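Probable diphthine synthase (Aeropyrum pernix, PDB 1WDE) probably catalyses the S-adenosyl-L-methionine-dependent trimethylation of a modified histidine in elongation factor 2, forming diphthine in the second step of diphthamide biosynthesis. Local coordinates at residues L211-E217 against V244-P250; L132-R136 against A165-T169. All blocks are in the same frame, centred on the assembly; numbering follows the deposited sequence.

Interaction 1: residues L211-E217 against V244-P250; sequences LPSVLVE and VYSIVIP
Val214 and Val248 face each other as a hydrogen-bonded pair of two antiparallel strands, 213-217 and 246-249, neighbours in the mixed sheet of this tetrapyrrole-methylase-family protein; the strand axes approach to 4.7 Å. Both backbone groups of each valine are used: Val214 N gives to Val248 O at 2.8 Å, and Val248 N returns a bond to Val214 O. Two residues further along the first strand and two back along the second, Val216 and Ser246 repeat the pattern, with Val216 N to Ser246 O at 3.0 Å and nearly straight at the hydrogen (173°). Leu215 and Ile247, the non-hydrogen-bonded pair between, are backbone-bonded on their outer sides, Leu215 to Leu227 of strand 225-229 and Ile247 to Ala171 of strand 168-173. Where the regular pairing ends, Glu217 takes over with its side chain. Its CG lies anti to the backbone N (chi1 178°) and the chain runs on extended, which brings OE2 to Val244 N at 2.8 Å; the N-H arrives from above the carboxylate plane, while OE1 makes a salt bridge with Arg225. At the other end Pro212 O, buried here, has no polar partner and lies against Pro250 CD. Val214, Val216, Ser246 and Val248 share one face, where helix 122-130 covers Val216 and Ser246. On the opposite face Leu215 meets Tyr245, whose hydroxyl is bonded to Glu241 O and Arg225 and whose side chain touches Leu173, by similarity an S-adenosyl-L-methionine-binding residue. Leu215 CD2 sits over the ring, 4.0 Å from its centroid, while CD1 reaches Ile247 CG1 at 3.6 Å.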
# COMPACT_ATOMS: atom_id res chain seq x y z
N LEU A 211 -10.62 -17.35 4.16
CA LEU A 211 -10.01 -16.54 5.22
C LEU A 211 -10.77 -15.25 5.47
O LEU A 211 -11.27 -14.64 4.53
CB LEU A 211 -8.59 -16.15 4.83
CG LEU A 211 -7.57 -17.27 4.70
CD1 LEU A 211 -6.30 -16.73 4.06
CD2 LEU A 211 -7.32 -17.84 6.09
N PRO A 212 -10.84 -14.80 6.74
CA PRO A 212 -11.51 -13.56 7.08
C PRO A 212 -10.54 -12.47 6.63
O PRO A 212 -9.37 -12.76 6.30
CB PRO A 212 -11.63 -13.63 8.61
CG PRO A 212 -10.36 -14.35 8.99
CD PRO A 212 -10.33 -15.48 7.95
N SER A 213 -10.99 -11.23 6.59
CA SER A 213 -10.12 -10.14 6.17
C SER A 213 -10.70 -8.84 6.67
O SER A 213 -11.86 -8.79 7.08
CB SER A 213 -9.99 -10.11 4.64
OG SER A 213 -11.24 -9.84 4.01
N VAL A 214 -9.89 -7.79 6.66
CA VAL A 214 -10.33 -6.50 7.14
C VAL A 214 -10.13 -5.52 5.98
O VAL A 214 -9.08 -5.52 5.34
CB VAL A 214 -9.49 -6.04 8.37
CG1 VAL A 214 -10.18 -4.90 9.10
CG2 VAL A 214 -9.28 -7.23 9.32
N LEU A 215 -11.15 -4.73 5.71
CA LEU A 215 -11.12 -3.74 4.65
C LEU A 215 -10.98 -2.40 5.38
O LEU A 215 -11.80 -2.07 6.22
CB LEU A 215 -12.43 -3.78 3.85
CG LEU A 215 -12.49 -2.79 2.66
CD1 LEU A 215 -11.55 -3.24 1.56
CD2 LEU A 215 -13.92 -2.73 2.12
N VAL A 216 -9.92 -1.65 5.08
CA VAL A 216 -9.69 -0.39 5.80
C VAL A 216 -9.44 0.82 4.89
O VAL A 216 -8.83 0.71 3.85
CB VAL A 216 -8.44 -0.51 6.73
CG1 VAL A 216 -8.40 0.68 7.72
CG2 VAL A 216 -8.45 -1.83 7.45
N GLU A 217 -9.94 1.97 5.32
CA GLU A 217 -9.71 3.21 4.60
C GLU A 217 -9.15 4.16 5.64
O GLU A 217 -9.84 4.53 6.59
CB GLU A 217 -11.00 3.81 4.02
CG GLU A 217 -10.71 5.15 3.30
CD GLU A 217 -11.90 5.70 2.55
OE1 GLU A 217 -13.02 5.69 3.11
OE2 GLU A 217 -11.70 6.15 1.39
N VAL A 244 -10.63 4.71 -0.74
CA VAL A 244 -9.24 4.35 -1.02
C VAL A 244 -8.93 3.36 0.10
O VAL A 244 -8.70 3.73 1.24
CB VAL A 244 -8.33 5.58 -0.90
CG1 VAL A 244 -6.93 5.24 -1.39
CG2 VAL A 244 -8.92 6.72 -1.71
N TYR A 245 -8.98 2.08 -0.24
CA TYR A 245 -8.78 1.02 0.74
C TYR A 245 -7.49 0.23 0.59
O TYR A 245 -6.83 0.25 -0.45
CB TYR A 245 -9.89 -0.05 0.64
CG TYR A 245 -11.30 0.44 0.78
CD1 TYR A 245 -12.10 0.67 -0.35
CD2 TYR A 245 -11.87 0.62 2.03
CE1 TYR A 245 -13.44 1.06 -0.23
CE2 TYR A 245 -13.19 1.01 2.18
CZ TYR A 245 -13.97 1.22 1.05
OH TYR A 245 -15.30 1.54 1.24
N SER A 246 -7.20 -0.51 1.65
CA SER A 246 -6.12 -1.47 1.67
C SER A 246 -6.83 -2.62 2.37
O SER A 246 -7.84 -2.41 3.08
CB SER A 246 -4.88 -0.96 2.45
OG SER A 246 -5.21 -0.62 3.78
N ILE A 247 -6.36 -3.84 2.14
CA ILE A 247 -6.98 -5.00 2.75
C ILE A 247 -5.97 -5.72 3.65
O ILE A 247 -4.80 -5.84 3.31
CB ILE A 247 -7.47 -5.96 1.64
CG1 ILE A 247 -8.63 -5.31 0.87
CG2 ILE A 247 -7.92 -7.27 2.24
CD1 ILE A 247 -8.99 -6.04 -0.39
N VAL A 248 -6.40 -6.11 4.84
CA VAL A 248 -5.50 -6.87 5.68
C VAL A 248 -6.09 -8.28 5.75
O VAL A 248 -7.28 -8.46 6.06
CB VAL A 248 -5.36 -6.24 7.09
CG1 VAL A 248 -4.63 -7.21 8.03
CG2 VAL A 248 -4.58 -4.94 6.98
N ILE A 249 -5.27 -9.27 5.39
CA ILE A 249 -5.64 -10.70 5.44
C ILE A 249 -4.78 -11.23 6.60
O ILE A 249 -3.61 -11.58 6.43
CB ILE A 249 -5.28 -11.43 4.12
CG1 ILE A 249 -6.03 -10.77 2.95
CG2 ILE A 249 -5.66 -12.94 4.22
CD1 ILE A 249 -5.46 -11.18 1.57
N PRO A 250 -5.36 -11.34 7.79
CA PRO A 250 -4.61 -11.79 8.96
C PRO A 250 -4.22 -13.25 9.04
O PRO A 250 -4.81 -14.11 8.36
CB PRO A 250 -5.52 -11.39 10.11
CG PRO A 250 -6.86 -11.73 9.58
CD PRO A 250 -6.81 -11.37 8.08

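Interaction 2: residues L132-R136 against A165-T169; sequences LSFYR and AGLHT
Arg136 holds Gly166 O side-on with two nitrogens, NE at 3.2 Å and NH2 at 3.0 Å. NE approaches almost in line with the carbonyl bond, whereas NH2 comes from above the carbonyl plane; a water joins the same two groups, giving a hydrogen to Gly166 O and accepting from NE. The bend of the arginine chain at chi3 (69°) brings one face of the guanidinium against the ring of His168, with His168 CE1 3.8 Å above the guanidinium plane, toward its rim; the two planes are 46° apart. The backbone follows suit, His168 N donating to Arg136 O at 2.7 Å. Against the histidine ring, Leu132 CD1 packs over one face, 4.3 Å from the centroid. Gly166 presents its carbonyl from a Schellman motif that ends helix 153-165, and the contact thus sits where a short 3-10 turn, closed by Arg136 N to Ser133 O, leads into strand 137-143 beside the start of parallel strand 168-173. Further out, Glu257 of helix 255-264 pairs with Arg136 NH1 through OE1 and with His168 NE2 and Ser133 N through OE2. A leucine in place of Arg136 would probably leave Gly166 O without its two-nitrogen grip and Glu257 OE1 without its charged partner. His168 ND1 is bonded to Ala251 N.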
# COMPACT_ATOMS: atom_id res chain seq x y z
N LEU A 132 -4.36 -4.43 14.97
CA LEU A 132 -3.71 -5.74 15.03
C LEU A 132 -2.26 -5.49 15.46
O LEU A 132 -1.74 -4.36 15.35
CB LEU A 132 -3.74 -6.42 13.65
CG LEU A 132 -5.15 -6.92 13.26
CD1 LEU A 132 -5.12 -7.48 11.87
CD2 LEU A 132 -5.64 -7.98 14.25
N SER A 133 -1.60 -6.53 15.95
CA SER A 133 -0.23 -6.35 16.43
C SER A 133 0.74 -5.92 15.34
O SER A 133 0.90 -6.60 14.32
CB SER A 133 0.26 -7.64 17.09
OG SER A 133 1.64 -7.57 17.39
N PHE A 134 1.38 -4.78 15.56
CA PHE A 134 2.35 -4.25 14.61
C PHE A 134 3.42 -5.29 14.30
O PHE A 134 3.78 -5.48 13.14
CB PHE A 134 3.03 -3.00 15.21
CG PHE A 134 4.27 -2.57 14.47
CD1 PHE A 134 5.53 -2.88 14.96
CD2 PHE A 134 4.17 -1.91 13.26
CE1 PHE A 134 6.68 -2.54 14.23
CE2 PHE A 134 5.31 -1.57 12.52
CZ PHE A 134 6.57 -1.89 13.02
N TYR A 135 3.87 -6.01 15.32
CA TYR A 135 4.93 -7.01 15.19
C TYR A 135 4.59 -8.18 14.27
O TYR A 135 5.49 -8.84 13.74
CB TYR A 135 5.27 -7.59 16.57
CG TYR A 135 5.61 -6.55 17.60
CD1 TYR A 135 6.88 -5.93 17.61
CD2 TYR A 135 4.67 -6.16 18.55
CE1 TYR A 135 7.19 -4.96 18.54
CE2 TYR A 135 4.96 -5.18 19.49
CZ TYR A 135 6.22 -4.59 19.48
OH TYR A 135 6.50 -3.64 20.42
N ARG A 136 3.29 -8.43 14.07
CA ARG A 136 2.85 -9.55 13.26
C ARG A 136 2.59 -9.25 11.81
O ARG A 136 2.25 -10.15 11.04
CB ARG A 136 1.59 -10.20 13.87
CG ARG A 136 1.84 -10.85 15.23
CD ARG A 136 0.70 -11.76 15.64
NE ARG A 136 0.63 -12.96 14.81
CZ ARG A 136 -0.43 -13.76 14.76
NH1 ARG A 136 -1.50 -13.46 15.50
NH2 ARG A 136 -0.41 -14.84 14.00
N ALA A 165 4.32 -18.16 8.24
CA ALA A 165 5.22 -17.53 9.19
C ALA A 165 4.43 -16.94 10.35
O ALA A 165 5.01 -16.39 11.28
CB ALA A 165 6.03 -16.44 8.50
N GLY A 166 3.11 -17.04 10.26
CA GLY A 166 2.23 -16.49 11.28
C GLY A 166 2.12 -14.97 11.17
O GLY A 166 1.90 -14.27 12.17
N LEU A 167 2.25 -14.46 9.94
CA LEU A 167 2.22 -13.02 9.70
C LEU A 167 0.97 -12.53 8.96
O LEU A 167 0.44 -13.23 8.10
CB LEU A 167 3.45 -12.61 8.89
CG LEU A 167 4.84 -12.98 9.45
CD1 LEU A 167 5.92 -12.58 8.45
CD2 LEU A 167 5.05 -12.29 10.76
N HIS A 168 0.52 -11.32 9.29
CA HIS A 168 -0.65 -10.71 8.65
C HIS A 168 -0.22 -10.10 7.32
O HIS A 168 0.84 -9.46 7.23
CB HIS A 168 -1.23 -9.58 9.50
CG HIS A 168 -1.52 -9.95 10.92
ND1 HIS A 168 -2.17 -11.11 11.28
CD2 HIS A 168 -1.37 -9.24 12.07
CE1 HIS A 168 -2.42 -11.10 12.58
NE2 HIS A 168 -1.94 -9.97 13.08
N THR A 169 -1.03 -10.31 6.29
CA THR A 169 -0.71 -9.77 4.97
C THR A 169 -1.38 -8.41 4.75
O THR A 169 -2.53 -8.19 5.13
CB THR A 169 -1.22 -10.72 3.85
OG1 THR A 169 -0.58 -11.99 3.95
CG2 THR A 169 -0.92 -10.11 2.48
O HOH W 1 3.62 -13.68 14.08

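From the N terminus, the parallel sheet that includes strands 9-14 and 113-117 comes first, followed by helix 122-130 and the loop that opens interaction 2. That contact closes over 28 intervening residues, which include strand 137-143 and nearly all of helix 153-165. Helix 184-202 then leads to interaction 1, which closes over 26 residues containing strand 225-229 and helix 232-236. The two loops are in series, neither nested nor crossed. In space they meet: strands 168-173 and 246-249 are antiparallel neighbours, Thr169 N lies 2.9 Å from Ile249 O as a probable hydrogen bond, and Val248 CG1 packs on Leu132 CD1. Interaction 1 joins strands 213-217 and 246-249, while interaction 2 joins the turn before strand 137-143 to the end of helix 153-165 and the start of strand 168-173.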